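Local structure of putative ferritin-like diiron-carboxylate protein TM1526 (Thermotoga maritima, 1VJX) at residues 105-109 and 146-150; 119-123 and 135-139. The protein is of unknown function but, as a rubrerythrin-family member of the ferritin clan, probably binds metal ions and may act as an oxidoreductase. All coordinates share one frame; numbering follows the deposited sequence.

Contact 1: 105-109 and 146-150; sequences LDIAI and LRKLL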
loop_
_atom_site.group_PDB
_atom_site.type_symbol
_atom_site.label_atom_id
_atom_site.label_comp_id
_atom_site.label_asym_id
_atom_site.label_seq_id
_atom_site.Cartn_x
_atom_site.Cartn_y
_atom_site.Cartn_z
ATOM N N LEU A 105 1.640 12.642 -7.881
ATOM C CA LEU A 105 2.761 12.052 -7.183
ATOM C C LEU A 105 2.827 12.473 -5.712
ATOM O O LEU A 105 3.132 11.659 -4.830
ATOM C CB LEU A 105 4.066 12.392 -7.905
ATOM C CG LEU A 105 4.357 11.602 -9.180
ATOM C CD1 LEU A 105 5.664 11.912 -9.656
ATOM C CD2 LEU A 105 4.262 10.096 -8.952
ATOM N N ASP A 106 2.525 13.727 -5.420
ATOM C CA ASP A 106 2.570 14.182 -4.036
ATOM C C ASP A 106 1.643 13.352 -3.203
ATOM O O ASP A 106 1.975 12.949 -2.108
ATOM C CB ASP A 106 2.202 15.676 -3.924
ATOM C CG ASP A 106 3.377 16.609 -4.307
ATOM O OD1 ASP A 106 4.537 16.161 -4.272
ATOM O OD2 ASP A 106 3.222 17.801 -4.680
ATOM N N ILE A 107 0.465 13.099 -3.745
ATOM C CA ILE A 107 -0.542 12.277 -3.064
ATOM C C ILE A 107 -0.059 10.813 -2.918
ATOM O O ILE A 107 -0.133 10.240 -1.845
ATOM C CB ILE A 107 -1.896 12.377 -3.810
ATOM C CG1 ILE A 107 -2.429 13.823 -3.738
ATOM C CG2 ILE A 107 -2.905 11.401 -3.210
ATOM C CD1 ILE A 107 -3.511 14.159 -4.776
ATOM N N ALA A 108 0.465 10.256 -4.003
ATOM C CA ALA A 108 0.960 8.891 -4.035
ATOM C C ALA A 108 2.018 8.692 -3.005
ATOM O O ALA A 108 2.058 7.684 -2.356
ATOM C CB ALA A 108 1.545 8.575 -5.390
ATOM N N ILE A 109 2.924 9.661 -2.908
ATOM C CA ILE A 109 4.094 9.542 -2.041
ATOM C C ILE A 109 3.628 9.566 -0.600
ATOM O O ILE A 109 4.095 8.792 0.230
ATOM C CB ILE A 109 5.090 10.640 -2.360
ATOM C CG1 ILE A 109 5.807 10.289 -3.672
ATOM C CG2 ILE A 109 6.090 10.814 -1.229
ATOM C CD1 ILE A 109 6.514 11.440 -4.342
ATOM N N LEU A 146 7.993 3.464 -3.723
ATOM C CA LEU A 146 8.265 4.786 -3.173
ATOM C C LEU A 146 9.484 5.481 -3.826
ATOM O O LEU A 146 9.409 6.627 -4.218
ATOM C CB LEU A 146 8.467 4.697 -1.657
ATOM C CG LEU A 146 8.732 6.051 -1.000
ATOM C CD1 LEU A 146 7.565 7.048 -1.285
ATOM C CD2 LEU A 146 9.006 5.861 0.474
ATOM N N ARG A 147 10.585 4.762 -3.934
ATOM C CA ARG A 147 11.772 5.267 -4.611
ATOM C C ARG A 147 11.449 5.678 -6.049
ATOM O O ARG A 147 11.970 6.700 -6.554
ATOM C CB ARG A 147 12.832 4.179 -4.621
ATOM C CG ARG A 147 14.112 4.518 -5.364
ATOM C CD ARG A 147 14.769 3.284 -5.929
ATOM N NE ARG A 147 13.980 2.749 -7.055
ATOM C CZ ARG A 147 14.061 3.217 -8.302
ATOM N NH1 ARG A 147 14.861 4.235 -8.578
ATOM N NH2 ARG A 147 13.336 2.681 -9.274
ATOM N N LYS A 148 10.605 4.881 -6.716
ATOM C CA LYS A 148 10.216 5.170 -8.100
ATOM C C LYS A 148 9.376 6.415 -8.166
ATOM O O LYS A 148 9.604 7.270 -9.020
ATOM C CB LYS A 148 9.464 4.002 -8.729
ATOM C CG LYS A 148 9.071 4.231 -10.183
ATOM C CD LYS A 148 10.266 4.220 -11.104
ATOM C CE LYS A 148 9.997 4.811 -12.454
ATOM N NZ LYS A 148 11.317 4.926 -13.188
ATOM N N LEU A 149 8.422 6.539 -7.246
ATOM C CA LEU A 149 7.636 7.766 -7.118
ATOM C C LEU A 149 8.503 9.024 -6.870
ATOM O O LEU A 149 8.257 10.076 -7.434
ATOM C CB LEU A 149 6.578 7.611 -6.012
ATOM C CG LEU A 149 5.489 6.536 -6.179
ATOM C CD1 LEU A 149 4.583 6.460 -4.969
ATOM C CD2 LEU A 149 4.639 6.781 -7.403
ATOM N N LEU A 150 9.525 8.920 -6.039
ATOM C CA LEU A 150 10.398 10.062 -5.764
ATOM C C LEU A 150 11.313 10.382 -6.967
ATOM O O LEU A 150 11.645 11.557 -7.230
ATOM C CB LEU A 150 11.210 9.795 -4.493
ATOM C CG LEU A 150 10.379 9.720 -3.199
ATOM C CD1 LEU A 150 11.157 9.052 -2.050
ATOM C CD2 LEU A 150 9.901 11.141 -2.777
#
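Leu149 of helix 129-156 packs against Leu105, Ala108 and Ile109 of helix 101-125, joining the last two long helices of a ferritin-like four-helix bundle. The two segments run nearly antiparallel, at 157° with their axes 9.8 Å apart, and the contact is made of aliphatic side chains. From its root outward, Leu149 meets three residues in turn. Its CB lies 3.6 Å from CG1 of Ile109, and the two side chains lie alongside but point opposite ways. At the tip the branches divide: CD1 settles 3.7 Å from CB of Ala108, beside that residue's carbonyl oxygen, while CD2 reaches CD2 of Leu105 at 3.7 Å and also borders CB of Ala108. CG stands anti to its own carbonyl carbon (chi1 -62°), and chi2 of 177° makes CD1 the extended branch, toward Ala108, with CD2 turned to Leu105. Tyr33 of helix 15-36 and Leu51 of helix 43-68 also touch Leu149, and Phe32 of helix 15-36 touches Ala108.

Ile109 has its CA nearest that of Leu146, 6.4 Å away. Its CG2 turns to CD1 of Leu146 at 4.0 Å, the two side chains roughly perpendicular. CG1 continues to CD1, which passes close to the carbonyl oxygen of Leu149. Asp106 forms salt bridges with Lys153 and Lys102, the former tying the two helices together. Both CG2 and CD1 of Ile109 border CD2 of Leu150: exposed and rooted facing away from helix 101-125, Leu150 still brings that methyl to 3.7 Å from CD1 of Ile109.

Contact 2: 119-123 and 135-139; sequences YYELK and VKKII
Ile139 lays its CG2 methyl over one face of the Tyr120 ring, a CH-pi contact 3.9 Å from the centroid and 29° off the ring normal. The methyl sits toward the phenol end, closest to CZ of Tyr120 at 3.5 Å. The other branch of Ile139, with CG1 anti to the carbonyl carbon (chi1 -74°), passes CB of Tyr119 at 3.7 Å and ends with CD1 beside both the Tyr119 carbonyl oxygen and CD1 of the Tyr120 ring. Lys123 packs alongside with its methylenes: CD lies 3.8 Å from CB of Lys136, the bend at chi3 brings CE to 3.9 Å from CD1 of Ile139, and the one at chi4 turns NZ. The two ammonium groups stay apart, NZ of Lys123 lying 6.6 Å from NZ of Lys136. Deeper, Val135 places CG1 against CB of Lys123 and CG2 near CD2 of Leu122. Tyr119 turns its ring inward to meet Phe62 of helix 43-68 and Glu26 of helix 15-36. Nearly antiparallel at 165°, the segments form the seam of an alpha-hairpin, the second helical pair of a rubrerythrin-like four-helix bundle.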
loop_
_atom_site.group_PDB
_atom_site.type_symbol
_atom_site.label_atom_id
_atom_site.label_comp_id
_atom_site.label_asym_id
_atom_site.label_seq_id
_atom_site.Cartn_x
_atom_site.Cartn_y
_atom_site.Cartn_z
ATOM N N TYR A 119 2.437 -1.488 7.175
ATOM C CA TYR A 119 2.959 -2.824 6.939
ATOM C C TYR A 119 4.096 -3.166 7.904
ATOM O O TYR A 119 4.244 -4.331 8.222
ATOM C CB TYR A 119 3.456 -3.026 5.500
ATOM C CG TYR A 119 2.481 -2.597 4.423
ATOM C CD1 TYR A 119 1.140 -2.924 4.497
ATOM C CD2 TYR A 119 2.930 -1.829 3.328
ATOM C CE1 TYR A 119 0.240 -2.513 3.525
ATOM C CE2 TYR A 119 2.035 -1.398 2.361
ATOM C CZ TYR A 119 0.691 -1.760 2.466
ATOM O OH TYR A 119 -0.179 -1.334 1.510
ATOM N N TYR A 120 4.923 -2.187 8.317
ATOM C CA TYR A 120 5.897 -2.434 9.356
ATOM C C TYR A 120 5.181 -2.863 10.670
ATOM O O TYR A 120 5.581 -3.806 11.325
ATOM C CB TYR A 120 6.826 -1.223 9.580
ATOM C CG TYR A 120 8.061 -1.173 8.666
ATOM C CD1 TYR A 120 9.005 -2.203 8.672
ATOM C CD2 TYR A 120 8.304 -0.082 7.824
ATOM C CE1 TYR A 120 10.159 -2.164 7.839
ATOM C CE2 TYR A 120 9.490 -0.037 6.967
ATOM C CZ TYR A 120 10.391 -1.088 6.986
ATOM O OH TYR A 120 11.529 -1.082 6.185
ATOM N N GLU A 121 4.082 -2.188 11.001
ATOM C CA GLU A 121 3.350 -2.466 12.226
ATOM C C GLU A 121 2.899 -3.886 12.247
ATOM O O GLU A 121 3.104 -4.567 13.245
ATOM C CB GLU A 121 2.193 -1.481 12.416
ATOM C CG GLU A 121 2.727 -0.109 12.859
ATOM C CD GLU A 121 1.702 1.025 12.829
ATOM O OE1 GLU A 121 0.729 0.946 12.053
ATOM O OE2 GLU A 121 1.873 2.005 13.596
ATOM N N LEU A 122 2.336 -4.316 11.115
ATOM C CA LEU A 122 1.846 -5.668 10.873
ATOM C C LEU A 122 2.928 -6.732 11.019
ATOM O O LEU A 122 2.727 -7.774 11.675
ATOM C CB LEU A 122 1.285 -5.780 9.440
ATOM C CG LEU A 122 0.973 -7.227 8.981
ATOM C CD1 LEU A 122 -0.050 -7.900 9.929
ATOM C CD2 LEU A 122 0.508 -7.306 7.523
ATOM N N LYS A 123 4.068 -6.470 10.405
ATOM C CA LYS A 123 5.196 -7.356 10.504
ATOM C C LYS A 123 5.649 -7.610 11.940
ATOM O O LYS A 123 5.902 -8.757 12.339
ATOM C CB LYS A 123 6.341 -6.866 9.666
ATOM C CG LYS A 123 7.406 -7.943 9.506
ATOM C CD LYS A 123 8.505 -7.669 8.422
ATOM C CE LYS A 123 9.375 -6.496 8.808
ATOM N NZ LYS A 123 10.376 -6.893 9.831
ATOM N N VAL A 135 5.951 -10.681 4.549
ATOM C CA VAL A 135 5.624 -9.273 4.684
ATOM C C VAL A 135 6.829 -8.363 4.491
ATOM O O VAL A 135 6.666 -7.274 3.978
ATOM C CB VAL A 135 4.900 -8.966 6.057
ATOM C CG1 VAL A 135 4.574 -7.503 6.182
ATOM C CG2 VAL A 135 3.610 -9.847 6.235
ATOM N N LYS A 136 8.014 -8.783 4.921
ATOM C CA LYS A 136 9.246 -8.037 4.622
ATOM C C LYS A 136 9.530 -7.898 3.108
ATOM O O LYS A 136 9.995 -6.864 2.664
ATOM C CB LYS A 136 10.461 -8.684 5.292
ATOM C CG LYS A 136 11.745 -7.906 5.010
ATOM C CD LYS A 136 12.808 -8.023 6.066
ATOM C CE LYS A 136 13.869 -6.855 5.958
ATOM N NZ LYS A 136 14.973 -7.186 5.039
ATOM N N LYS A 137 9.288 -8.963 2.350
ATOM C CA LYS A 137 9.341 -8.927 0.896
ATOM C C LYS A 137 8.444 -7.828 0.311
ATOM O O LYS A 137 8.892 -7.030 -0.525
ATOM C CB LYS A 137 8.964 -10.304 0.322
ATOM C CG LYS A 137 9.438 -10.541 -1.122
ATOM C CD LYS A 137 9.047 -11.950 -1.614
ATOM C CE LYS A 137 8.830 -12.010 -3.147
ATOM N NZ LYS A 137 10.092 -11.730 -3.956
ATOM N N ILE A 138 7.199 -7.771 0.796
ATOM C CA ILE A 138 6.220 -6.753 0.384
ATOM C C ILE A 138 6.667 -5.341 0.743
ATOM O O ILE A 138 6.541 -4.426 -0.060
ATOM C CB ILE A 138 4.818 -7.058 1.007
ATOM C CG1 ILE A 138 4.201 -8.336 0.388
ATOM C CG2 ILE A 138 3.816 -5.886 0.812
ATOM C CD1 ILE A 138 2.954 -8.816 1.093
ATOM N N ILE A 139 7.159 -5.170 1.967
ATOM C CA ILE A 139 7.706 -3.907 2.414
ATOM C C ILE A 139 8.866 -3.408 1.522
ATOM O O ILE A 139 8.887 -2.242 1.149
ATOM C CB ILE A 139 8.163 -4.018 3.889
ATOM C CG1 ILE A 139 6.950 -4.044 4.834
ATOM C CG2 ILE A 139 9.062 -2.819 4.273
ATOM C CD1 ILE A 139 7.303 -4.407 6.318
#

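Overall arrangement
Contacts 1 and 2 are two levels of one interface, between helix 101-125 and helix 129-156. Contact 2 lies nearer the turn joining these helices and is nested within the loop closed by contact 1; their centres are 19 Å apart, and their nearest atoms are separated by about 7 Å without touching. The axes approach to 9.8 Å at both levels. Contact 1 is mostly buried, with Leu150 exposed at its edge; contact 2 is partly buried, with Tyr120 and Lys136 exposed. Helices 15-36 and 43-68 touch side chains at both levels, completing the bundle. In ferritin-like diiron proteins carboxylates and histidines inside such a bundle hold the iron; this protein probably has a similar site, though neither contact is known to form it.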